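Local coordinates for protein N-acetyl-beta-D glucosaminidase (Rhizomucor miehei CAU432, PDB 4ZM6) that probably cleaves terminal beta-linked N-acetylglucosamine with a family 3 hydrolase module and, in a GCN5-related region that binds acetyl-CoA, acetylates glucosamine, at residues A[741-744]-A[750-753]; A[763-768]-A[809-814]; A[767-772]-A[817-822]. All coordinates share one frame; numbering follows the deposited sequence.

Contact 1: A[741-744]-A[750-753]; sequences HHVE and DLIV
Leu751 reaches from the start of strand 751-756 to helix 736-745, where Val743 and His742 receive it. This is helix-on-sheet packing in the C-terminal GCN5-related N-acetyltransferase (GNAT) domain, on the face of the sheet that also carries helix 721-731. The leucine and Val743 cross at about a right angle and meet methyl to methyl, not alongside each other. With its CG anti to the carbonyl carbon (chi1 -47°) and an extended chi2, Leu751 carries its fork away from the strand. One branch goes to the valine, while the other, CD2, lies 4.2 Å from CB of His742 and stands obliquely to the imidazole. A branched leucine suits this place because its two methyls serve two successive helix residues, and Leu724 of helix 721-731 also touches it. No hydrogen bond joins the two segments. Next to Leu751, the buried carboxylate of Asp750 is held by salt bridges to Arg779 and Arg826. On the helix, Val743 has CG2 anti to its carbonyl carbon, and this methyl comes to 3.6 Å from Leu751 CD1.

Contact 2: A[763-768]-A[809-814]; sequences VIASLI and RGIGIG. With SO4 (sulfate ion), chain D.
Ile764 has CG1 between its backbone N and carbonyl carbon (chi1 62°), and with chi2 extended its CD1 reaches across to Ile811. In Ile811, CG1 lies anti to the carbonyl carbon, beside the backbone N (chi1 -68°), and holds CD1 forward; the two terminal methyls meet at 3.7 Å with the side chains crossing at about a right angle. The other branch of Ile811, CG2, rests 3.7 Å from CB of Ala765; a small residue fits where the strand comes close to the helix start. Two consecutive strand residues can both face the helix because Ile764 and Ala765 form a classic beta bulge opposite Ala754. Arg809 bends at chi3 and brings NH1 to 4.0 Å from Ile764 CD1, the methyl standing obliquely to the guanidinium group, which is fixed by salt bridges to Glu806 and Glu709. Ile811 opens helix 811-825, and Gly810 just before it is the N-cap, with a positive phi that favours glycine. Here a sulfate, probably from the crystallisation liquor, takes a weak hydrogen bond from Ile811 N to O1 (3.4 Å, 128°) and is also hydrogen-bonded to Gly808 N. The Gly-x-Gly spacing of Gly810 and Gly812 resembles the pyrophosphate-binding loop of GNAT enzymes. Apolar branches thus hold the helix's first turn to the sheet, while backbone N-H groups before and at its start, probably aided by the helix dipole, favour an anion.

Contact 3: A[767-772]-A[817-822]; sequences LILNTT and AHANWL
Ala819 sits against two leucines of the strand, and its single methyl is the centre of the tight part of this contact. CB is 3.7 Å from CD2 of Leu767 and equally 3.7 Å from CD2 of Leu769. Alanine suits the spot, since with only a methyl on the side facing the strand the helix can lie close: the axes of 767-771 and 817-822 approach to 9.8 Å and run nearly in the same direction, 22° apart. Leu767 and Leu769 alternate with Ile768 along the strand, so both leucines point to this helix while the isoleucine serves the other face of the sheet. Leu767 places its CG between the backbone N and the carbonyl carbon (chi1 66°), and both of its methyls end near Ala819.

One turn further on the contact is just as close but reaches the more open side of the helix. Leu769 divides its fork, sending CD1 to CD1 of Leu822 at 3.7 Å, and these two side chains cross at about a right angle. Leu822 is partly exposed, as are His818 and Trp821, which do not touch the strand segment. No hydrogen bond links the segments; the touching side chains are all apolar, as fits a helix laid on a sheet.

Met797 of strand 794-802 also meets Ala819, and Leu823 extends the apolar seam to Leu769 and Thr771. Helix 811-825 is the connection in a beta-alpha-beta unit between parallel strands 794-802 and 830-836, and here it also covers the adjoining strand 763-771.

How the contacts relate
Strand 763-771 ties the three contacts together. Contacts 2 and 3 share Leu767 and Ile768 and follow one another along helix 811-825, their centres about 12 Å apart. Contact 1 lies against the opposite face of the sheet, its centre about 15 Å from that of contact 2 and about 12 Å from that of contact 3. It joins them through probable hydrogen bonds between the neighbouring antiparallel strands, Asp750 O to Leu769 N (2.7 Å) and Ile752 O to Leu767 N (2.9 Å). Helices thus clasp the sheet from both faces. All three lie away from the acetyl-CoA bound in the preceding GNAT domain, where Gly626 and Gly628 correspond in spacing to the glycines beside contact 2's sulfate.

Contact 1: A[741-744]-A[750-753]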
ATOM      1  N   HIS A 741      24.697  -6.613 -20.774  1.00 46.70           N
ATOM      2  CA  HIS A 741      24.178  -5.268 -20.561  1.00 46.40           C
ATOM      3  C   HIS A 741      24.773  -4.307 -21.592  1.00 48.35           C
ATOM      4  O   HIS A 741      24.055  -3.495 -22.182  1.00 48.60           O
ATOM      5  CB  HIS A 741      24.467  -4.820 -19.127  1.00 43.44           C
ATOM      6  CG  HIS A 741      24.314  -3.353 -18.901  1.00 42.49           C
ATOM      7  ND1 HIS A 741      25.253  -2.439 -19.326  1.00 44.14           N
ATOM      8  CD2 HIS A 741      23.354  -2.641 -18.271  1.00 43.81           C
ATOM      9  CE1 HIS A 741      24.875  -1.224 -18.976  1.00 44.80           C
ATOM     10  NE2 HIS A 741      23.726  -1.318 -18.332  1.00 45.58           N
ATOM     11  N   HIS A 742      26.082  -4.421 -21.811  1.00 49.37           N
ATOM     12  CA  HIS A 742      26.781  -3.596 -22.797  1.00 50.61           C
ATOM     13  C   HIS A 742      26.318  -3.911 -24.226  1.00 50.84           C
ATOM     14  O   HIS A 742      26.089  -3.003 -25.024  1.00 49.73           O
ATOM     15  CB  HIS A 742      28.296  -3.777 -22.686  1.00 51.27           C
ATOM     16  CG  HIS A 742      28.836  -3.547 -21.308  1.00 53.47           C
ATOM     17  ND1 HIS A 742      28.300  -2.619 -20.441  1.00 54.22           N
ATOM     18  CD2 HIS A 742      29.875  -4.115 -20.650  1.00 53.57           C
ATOM     19  CE1 HIS A 742      28.977  -2.630 -19.309  1.00 53.84           C
ATOM     20  NE2 HIS A 742      29.940  -3.527 -19.410  1.00 54.61           N
ATOM     21  N   VAL A 743      26.164  -5.192 -24.545  1.00 49.40           N
ATOM     22  CA  VAL A 743      25.675  -5.583 -25.863  1.00 48.82           C
ATOM     23  C   VAL A 743      24.314  -4.953 -26.156  1.00 47.67           C
ATOM     24  O   VAL A 743      24.062  -4.547 -27.291  1.00 46.97           O
ATOM     25  CB  VAL A 743      25.610  -7.119 -26.023  1.00 49.54           C
ATOM     26  CG1 VAL A 743      24.766  -7.519 -27.227  1.00 49.61           C
ATOM     27  CG2 VAL A 743      27.017  -7.683 -26.155  1.00 50.22           C
ATOM     28  N   GLU A 744      23.451  -4.853 -25.144  1.00 45.32           N
ATOM     29  CA  GLU A 744      22.137  -4.230 -25.322  1.00 43.71           C
ATOM     30  C   GLU A 744      22.290  -2.781 -25.769  1.00 44.40           C
ATOM     31  O   GLU A 744      21.499  -2.306 -26.580  1.00 46.19           O
ATOM     32  CB  GLU A 744      21.314  -4.312 -24.036  1.00 43.69           C
ATOM     33  CG  GLU A 744      19.836  -3.974 -24.191  1.00 42.13           C
ATOM     34  CD  GLU A 744      19.550  -2.486 -24.149  1.00 43.11           C
ATOM     35  OE1 GLU A 744      20.211  -1.756 -23.374  1.00 42.37           O
ATOM     36  OE2 GLU A 744      18.656  -2.037 -24.902  1.00 44.52           O
ATOM     37  N   ASP A 750      33.994  -2.039 -27.130  1.00 47.12           N
ATOM     38  CA  ASP A 750      34.593  -2.205 -25.812  1.00 45.85           C
ATOM     39  C   ASP A 750      34.782  -3.678 -25.418  1.00 44.34           C
ATOM     40  O   ASP A 750      35.483  -3.977 -24.453  1.00 45.29           O
ATOM     41  CB  ASP A 750      33.735  -1.488 -24.762  1.00 47.12           C
ATOM     42  CG  ASP A 750      33.859   0.034 -24.833  1.00 49.20           C
ATOM     43  OD1 ASP A 750      34.848   0.529 -25.420  1.00 49.49           O
ATOM     44  OD2 ASP A 750      32.966   0.737 -24.297  1.00 48.53           O
ATOM     45  N   LEU A 751      34.172  -4.598 -26.155  1.00 42.43           N
ATOM     46  CA  LEU A 751      34.265  -6.012 -25.820  1.00 42.86           C
ATOM     47  C   LEU A 751      35.415  -6.641 -26.591  1.00 44.17           C
ATOM     48  O   LEU A 751      35.280  -6.989 -27.765  1.00 42.78           O
ATOM     49  CB  LEU A 751      32.949  -6.730 -26.123  1.00 43.44           C
ATOM     50  CG  LEU A 751      31.691  -6.015 -25.620  1.00 43.56           C
ATOM     51  CD1 LEU A 751      30.465  -6.881 -25.860  1.00 44.83           C
ATOM     52  CD2 LEU A 751      31.811  -5.642 -24.152  1.00 43.10           C
ATOM     53  N   ILE A 752      36.552  -6.762 -25.914  1.00 46.60           N
ATOM     54  CA  ILE A 752      37.763  -7.325 -26.492  1.00 47.88           C
ATOM     55  C   ILE A 752      37.894  -8.786 -26.100  1.00 47.81           C
ATOM     56  O   ILE A 752      37.612  -9.162 -24.969  1.00 47.88           O
ATOM     57  CB  ILE A 752      39.014  -6.577 -25.993  1.00 49.69           C
ATOM     58  CG1 ILE A 752      38.876  -5.076 -26.256  1.00 51.43           C
ATOM     59  CG2 ILE A 752      40.274  -7.124 -26.652  1.00 50.48           C
ATOM     60  CD1 ILE A 752      38.567  -4.729 -27.700  1.00 52.39           C
ATOM     61  N   VAL A 753      38.338  -9.598 -27.048  1.00 48.48           N
ATOM     62  CA  VAL A 753      38.589 -11.002 -26.806  1.00 49.82           C
ATOM     63  C   VAL A 753      39.969 -11.355 -27.323  1.00 50.26           C
ATOM     64  O   VAL A 753      40.470 -10.717 -28.250  1.00 48.49           O
ATOM     65  CB  VAL A 753      37.557 -11.906 -27.510  1.00 51.06           C
ATOM     66  CG1 VAL A 753      36.200 -11.787 -26.837  1.00 51.79           C
ATOM     67  CG2 VAL A 753      37.454 -11.577 -28.994  1.00 51.16           C
TER

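Contact 2: A[763-768]-A[809-814]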
ATOM      1  N   VAL A 763      37.558 -18.361 -28.781  1.00 58.40           N
ATOM      2  CA  VAL A 763      37.802 -17.344 -27.759  1.00 56.72           C
ATOM      3  C   VAL A 763      38.445 -17.997 -26.536  1.00 54.76           C
ATOM      4  O   VAL A 763      37.929 -18.979 -26.001  1.00 54.18           O
ATOM      5  CB  VAL A 763      36.496 -16.638 -27.340  1.00 57.97           C
ATOM      6  CG1 VAL A 763      36.757 -15.652 -26.204  1.00 59.10           C
ATOM      7  CG2 VAL A 763      35.866 -15.930 -28.535  1.00 58.29           C
ATOM      8  N   ILE A 764      39.575 -17.449 -26.106  1.00 52.84           N
ATOM      9  CA  ILE A 764      40.332 -18.000 -24.976  1.00 52.31           C
ATOM     10  C   ILE A 764      40.480 -17.025 -23.804  1.00 50.99           C
ATOM     11  O   ILE A 764      40.954 -17.406 -22.738  1.00 52.62           O
ATOM     12  CB  ILE A 764      41.734 -18.493 -25.416  1.00 52.13           C
ATOM     13  CG1 ILE A 764      42.582 -17.345 -25.976  1.00 53.09           C
ATOM     14  CG2 ILE A 764      41.598 -19.623 -26.432  1.00 52.33           C
ATOM     15  CD1 ILE A 764      43.869 -17.796 -26.634  1.00 54.70           C
ATOM     16  N   ALA A 765      40.080 -15.776 -24.003  1.00 48.10           N
ATOM     17  CA  ALA A 765      40.121 -14.775 -22.952  1.00 48.28           C
ATOM     18  C   ALA A 765      39.230 -13.619 -23.374  1.00 48.82           C
ATOM     19  O   ALA A 765      38.798 -13.559 -24.532  1.00 50.18           O
ATOM     20  CB  ALA A 765      41.546 -14.294 -22.719  1.00 48.01           C
ATOM     21  N   SER A 766      38.946 -12.709 -22.447  1.00 47.08           N
ATOM     22  CA  SER A 766      38.147 -11.535 -22.770  1.00 46.50           C
ATOM     23  C   SER A 766      38.252 -10.474 -21.696  1.00 45.99           C
ATOM     24  O   SER A 766      38.631 -10.771 -20.570  1.00 45.80           O
ATOM     25  CB  SER A 766      36.673 -11.921 -22.952  1.00 46.43           C
ATOM     26  OG  SER A 766      35.962 -11.792 -21.739  1.00 46.52           O
ATOM     27  N   LEU A 767      37.913  -9.237 -22.054  1.00 47.51           N
ATOM     28  CA  LEU A 767      37.728  -8.165 -21.073  1.00 48.42           C
ATOM     29  C   LEU A 767      36.851  -7.060 -21.631  1.00 48.65           C
ATOM     30  O   LEU A 767      36.571  -7.029 -22.825  1.00 47.93           O
ATOM     31  CB  LEU A 767      39.070  -7.598 -20.597  1.00 48.09           C
ATOM     32  CG  LEU A 767      39.945  -6.858 -21.612  1.00 48.34           C
ATOM     33  CD1 LEU A 767      39.415  -5.466 -21.922  1.00 48.77           C
ATOM     34  CD2 LEU A 767      41.371  -6.761 -21.093  1.00 48.01           C
ATOM     35  N   ILE A 768      36.438  -6.151 -20.748  1.00 50.03           N
ATOM     36  CA  ILE A 768      35.531  -5.059 -21.088  1.00 49.12           C
ATOM     37  C   ILE A 768      36.238  -3.727 -20.942  1.00 48.35           C
ATOM     38  O   ILE A 768      36.562  -3.316 -19.831  1.00 46.97           O
ATOM     39  CB  ILE A 768      34.290  -5.043 -20.167  1.00 50.39           C
ATOM     40  CG1 ILE A 768      33.426  -6.281 -20.411  1.00 50.78           C
ATOM     41  CG2 ILE A 768      33.456  -3.786 -20.403  1.00 51.37           C
ATOM     42  CD1 ILE A 768      32.392  -6.513 -19.331  1.00 51.66           C
ATOM     43  N   ARG A 809      49.904 -19.154 -19.853  1.00 68.33           N
ATOM     44  CA  ARG A 809      50.541 -18.818 -21.128  1.00 65.06           C
ATOM     45  C   ARG A 809      50.856 -17.326 -21.215  1.00 63.80           C
ATOM     46  O   ARG A 809      51.363 -16.855 -22.232  1.00 63.84           O
ATOM     47  CB  ARG A 809      49.639 -19.214 -22.295  1.00 63.99           C
ATOM     48  CG  ARG A 809      49.242 -20.680 -22.303  1.00 65.17           C
ATOM     49  CD  ARG A 809      48.165 -20.963 -23.337  1.00 64.71           C
ATOM     50  NE  ARG A 809      48.646 -20.719 -24.694  1.00 64.87           N
ATOM     51  CZ  ARG A 809      47.864 -20.532 -25.756  1.00 64.85           C
ATOM     52  NH1 ARG A 809      46.541 -20.556 -25.633  1.00 65.23           N
ATOM     53  NH2 ARG A 809      48.414 -20.314 -26.944  1.00 65.83           N
ATOM     54  N   GLY A 810      50.552 -16.588 -20.148  1.00 63.38           N
ATOM     55  CA  GLY A 810      50.804 -15.147 -20.099  1.00 63.81           C
ATOM     56  C   GLY A 810      49.745 -14.302 -20.795  1.00 62.70           C
ATOM     57  O   GLY A 810      49.946 -13.101 -21.005  1.00 63.29           O
ATOM     58  N   ILE A 811      48.614 -14.925 -21.135  1.00 59.14           N
ATOM     59  CA  ILE A 811      47.546 -14.265 -21.888  1.00 56.76           C
ATOM     60  C   ILE A 811      46.900 -13.136 -21.094  1.00 59.41           C
ATOM     61  O   ILE A 811      46.747 -12.026 -21.604  1.00 63.61           O
ATOM     62  CB  ILE A 811      46.448 -15.264 -22.313  1.00 54.04           C
ATOM     63  CG1 ILE A 811      47.005 -16.243 -23.352  1.00 53.16           C
ATOM     64  CG2 ILE A 811      45.233 -14.526 -22.867  1.00 53.41           C
ATOM     65  CD1 ILE A 811      46.072 -17.377 -23.714  1.00 51.87           C
ATOM     66  N   GLY A 812      46.519 -13.428 -19.854  1.00 58.78           N
ATOM     67  CA  GLY A 812      45.882 -12.442 -18.990  1.00 59.55           C
ATOM     68  C   GLY A 812      46.630 -11.125 -18.943  1.00 60.59           C
ATOM     69  O   GLY A 812      46.029 -10.059 -19.045  1.00 62.25           O
ATOM     70  N   ILE A 813      47.949 -11.199 -18.812  1.00 62.55           N
ATOM     71  CA  ILE A 813      48.775  -9.991 -18.726  1.00 64.18           C
ATOM     72  C   ILE A 813      48.874  -9.372 -20.118  1.00 62.51           C
ATOM     73  O   ILE A 813      48.960  -8.149 -20.261  1.00 60.08           O
ATOM     74  CB  ILE A 813      50.197 -10.259 -18.167  1.00 65.61           C
ATOM     75  CG1 ILE A 813      50.166 -11.278 -17.015  1.00 69.11           C
ATOM     76  CG2 ILE A 813      50.829  -8.953 -17.691  1.00 64.09           C
ATOM     77  CD1 ILE A 813      50.588 -12.690 -17.385  1.00 70.16           C
ATOM     78  N   GLY A 814      48.866 -10.232 -21.135  1.00 59.92           N
ATOM     79  CA  GLY A 814      48.843  -9.800 -22.522  1.00 60.17           C
ATOM     80  C   GLY A 814      47.619  -8.980 -22.863  1.00 59.79           C
ATOM     81  O   GLY A 814      47.734  -7.830 -23.299  1.00 60.19           O
TER
HETATM   82  S   SO4 D 902      47.532 -16.346 -17.202  1.00 83.89           S
HETATM   83  O1  SO4 D 902      47.390 -16.848 -18.591  1.00 84.61           O
HETATM   84  O2  SO4 D 902      48.243 -17.361 -16.400  1.00 84.81           O
HETATM   85  O3  SO4 D 902      46.198 -16.111 -16.601  1.00 78.95           O
HETATM   86  O4  SO4 D 902      48.327 -15.094 -17.204  1.00 80.54           O

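Contact 3: A[767-772]-A[817-822]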
ATOM      1  N   LEU A 767      37.913  -9.237 -22.054  1.00 47.51           N
ATOM      2  CA  LEU A 767      37.728  -8.165 -21.073  1.00 48.42           C
ATOM      3  C   LEU A 767      36.851  -7.060 -21.631  1.00 48.65           C
ATOM      4  O   LEU A 767      36.571  -7.029 -22.825  1.00 47.93           O
ATOM      5  CB  LEU A 767      39.070  -7.598 -20.597  1.00 48.09           C
ATOM      6  CG  LEU A 767      39.945  -6.858 -21.612  1.00 48.34           C
ATOM      7  CD1 LEU A 767      39.415  -5.466 -21.922  1.00 48.77           C
ATOM      8  CD2 LEU A 767      41.371  -6.761 -21.093  1.00 48.01           C
ATOM      9  N   ILE A 768      36.438  -6.151 -20.748  1.00 50.03           N
ATOM     10  CA  ILE A 768      35.531  -5.059 -21.088  1.00 49.12           C
ATOM     11  C   ILE A 768      36.238  -3.727 -20.942  1.00 48.35           C
ATOM     12  O   ILE A 768      36.562  -3.316 -19.831  1.00 46.97           O
ATOM     13  CB  ILE A 768      34.290  -5.043 -20.167  1.00 50.39           C
ATOM     14  CG1 ILE A 768      33.426  -6.281 -20.411  1.00 50.78           C
ATOM     15  CG2 ILE A 768      33.456  -3.786 -20.403  1.00 51.37           C
ATOM     16  CD1 ILE A 768      32.392  -6.513 -19.331  1.00 51.66           C
ATOM     17  N   LEU A 769      36.460  -3.054 -22.069  1.00 48.75           N
ATOM     18  CA  LEU A 769      36.995  -1.698 -22.067  1.00 48.15           C
ATOM     19  C   LEU A 769      35.904  -0.693 -21.747  1.00 47.61           C
ATOM     20  O   LEU A 769      34.708  -0.996 -21.810  1.00 44.75           O
ATOM     21  CB  LEU A 769      37.584  -1.332 -23.433  1.00 49.05           C
ATOM     22  CG  LEU A 769      38.879  -1.998 -23.880  1.00 50.18           C
ATOM     23  CD1 LEU A 769      39.172  -1.632 -25.326  1.00 50.53           C
ATOM     24  CD2 LEU A 769      40.030  -1.585 -22.979  1.00 51.03           C
ATOM     25  N   ASN A 770      36.343   0.511 -21.402  1.00 47.07           N
ATOM     26  CA  ASN A 770      35.474   1.670 -21.351  1.00 46.74           C
ATOM     27  C   ASN A 770      36.321   2.912 -21.584  1.00 46.37           C
ATOM     28  O   ASN A 770      37.501   2.935 -21.224  1.00 45.37           O
ATOM     29  CB  ASN A 770      34.746   1.745 -20.005  1.00 47.80           C
ATOM     30  CG  ASN A 770      35.626   2.271 -18.888  1.00 47.31           C
ATOM     31  OD1 ASN A 770      36.186   1.497 -18.117  1.00 50.02           O
ATOM     32  ND2 ASN A 770      35.760   3.592 -18.802  1.00 46.97           N
ATOM     33  N   THR A 771      35.725   3.933 -22.190  1.00 45.33           N
ATOM     34  CA  THR A 771      36.423   5.189 -22.425  1.00 46.10           C
ATOM     35  C   THR A 771      35.434   6.345 -22.426  1.00 46.95           C
ATOM     36  O   THR A 771      34.416   6.302 -23.116  1.00 47.25           O
ATOM     37  CB  THR A 771      37.171   5.183 -23.771  1.00 46.23           C
ATOM     38  OG1 THR A 771      38.096   4.088 -23.815  1.00 46.53           O
ATOM     39  CG2 THR A 771      37.929   6.487 -23.973  1.00 46.45           C
ATOM     40  N   THR A 772      35.754   7.380 -21.658  1.00 45.80           N
ATOM     41  CA  THR A 772      34.942   8.578 -21.601  1.00 46.74           C
ATOM     42  C   THR A 772      34.717   9.180 -22.994  1.00 47.31           C
ATOM     43  O   THR A 772      35.663   9.381 -23.749  1.00 49.29           O
ATOM     44  CB  THR A 772      35.615   9.624 -20.698  1.00 47.89           C
ATOM     45  OG1 THR A 772      35.944   9.022 -19.441  1.00 46.46           O
ATOM     46  CG2 THR A 772      34.707  10.836 -20.476  1.00 48.30           C
ATOM     47  N   ALA A 817      47.574  -5.750 -21.150  1.00 54.51           N
ATOM     48  CA  ALA A 817      48.569  -4.856 -21.743  1.00 54.58           C
ATOM     49  C   ALA A 817      48.054  -4.311 -23.070  1.00 53.43           C
ATOM     50  O   ALA A 817      48.261  -3.140 -23.401  1.00 53.05           O
ATOM     51  CB  ALA A 817      49.896  -5.580 -21.933  1.00 54.67           C
ATOM     52  N   HIS A 818      47.367  -5.167 -23.815  1.00 52.31           N
ATOM     53  CA  HIS A 818      46.728  -4.758 -25.053  1.00 54.59           C
ATOM     54  C   HIS A 818      45.637  -3.728 -24.780  1.00 56.47           C
ATOM     55  O   HIS A 818      45.543  -2.722 -25.478  1.00 57.68           O
ATOM     56  CB  HIS A 818      46.134  -5.965 -25.767  1.00 54.86           C
ATOM     57  CG  HIS A 818      45.743  -5.683 -27.179  1.00 57.33           C
ATOM     58  ND1 HIS A 818      44.431  -5.511 -27.569  1.00 58.67           N
ATOM     59  CD2 HIS A 818      46.493  -5.526 -28.295  1.00 56.87           C
ATOM     60  CE1 HIS A 818      44.390  -5.272 -28.867  1.00 58.89           C
ATOM     61  NE2 HIS A 818      45.627  -5.274 -29.331  1.00 58.69           N
ATOM     62  N   ALA A 819      44.823  -3.982 -23.756  1.00 57.11           N
ATOM     63  CA  ALA A 819      43.788  -3.039 -23.333  1.00 57.05           C
ATOM     64  C   ALA A 819      44.366  -1.659 -23.018  1.00 58.05           C
ATOM     65  O   ALA A 819      43.758  -0.640 -23.342  1.00 57.95           O
ATOM     66  CB  ALA A 819      43.034  -3.580 -22.127  1.00 57.95           C
ATOM     67  N   ASN A 820      45.539  -1.630 -22.390  1.00 58.40           N
ATOM     68  CA  ASN A 820      46.234  -0.367 -22.151  1.00 58.43           C
ATOM     69  C   ASN A 820      46.639   0.329 -23.451  1.00 58.20           C
ATOM     70  O   ASN A 820      46.529   1.555 -23.559  1.00 56.96           O
ATOM     71  CB  ASN A 820      47.464  -0.576 -21.259  1.00 57.89           C
ATOM     72  CG  ASN A 820      47.124  -0.563 -19.783  1.00 57.61           C
ATOM     73  OD1 ASN A 820      45.970  -0.729 -19.396  1.00 57.82           O
ATOM     74  ND2 ASN A 820      48.133  -0.355 -18.948  1.00 56.72           N
ATOM     75  N   TRP A 821      47.107  -0.453 -24.425  1.00 57.96           N
ATOM     76  CA  TRP A 821      47.502   0.082 -25.730  1.00 58.77           C
ATOM     77  C   TRP A 821      46.303   0.730 -26.405  1.00 56.86           C
ATOM     78  O   TRP A 821      46.359   1.895 -26.805  1.00 53.86           O
ATOM     79  CB  TRP A 821      48.083  -1.028 -26.616  1.00 62.61           C
ATOM     80  CG  TRP A 821      48.444  -0.595 -28.020  1.00 66.07           C
ATOM     81  CD1 TRP A 821      47.914  -1.072 -29.190  1.00 65.28           C
ATOM     82  CD2 TRP A 821      49.411   0.399 -28.395  1.00 69.18           C
ATOM     83  NE1 TRP A 821      48.490  -0.440 -30.264  1.00 65.71           N
ATOM     84  CE2 TRP A 821      49.411   0.469 -29.807  1.00 68.13           C
ATOM     85  CE3 TRP A 821      50.276   1.240 -27.673  1.00 72.09           C
ATOM     86  CZ2 TRP A 821      50.244   1.348 -30.517  1.00 71.17           C
ATOM     87  CZ3 TRP A 821      51.111   2.115 -28.381  1.00 72.43           C
ATOM     88  CH2 TRP A 821      51.084   2.159 -29.788  1.00 72.63           C
ATOM     89  N   LEU A 822      45.218  -0.037 -26.501  1.00 54.73           N
ATOM     90  CA  LEU A 822      43.951   0.437 -27.061  1.00 53.30           C
ATOM     91  C   LEU A 822      43.442   1.710 -26.395  1.00 53.52           C
ATOM     92  O   LEU A 822      42.931   2.601 -27.068  1.00 55.78           O
ATOM     93  CB  LEU A 822      42.875  -0.639 -26.932  1.00 52.85           C
ATOM     94  CG  LEU A 822      43.005  -1.865 -27.826  1.00 53.03           C
ATOM     95  CD1 LEU A 822      41.852  -2.817 -27.551  1.00 53.91           C
ATOM     96  CD2 LEU A 822      43.025  -1.462 -29.290  1.00 54.34           C
TER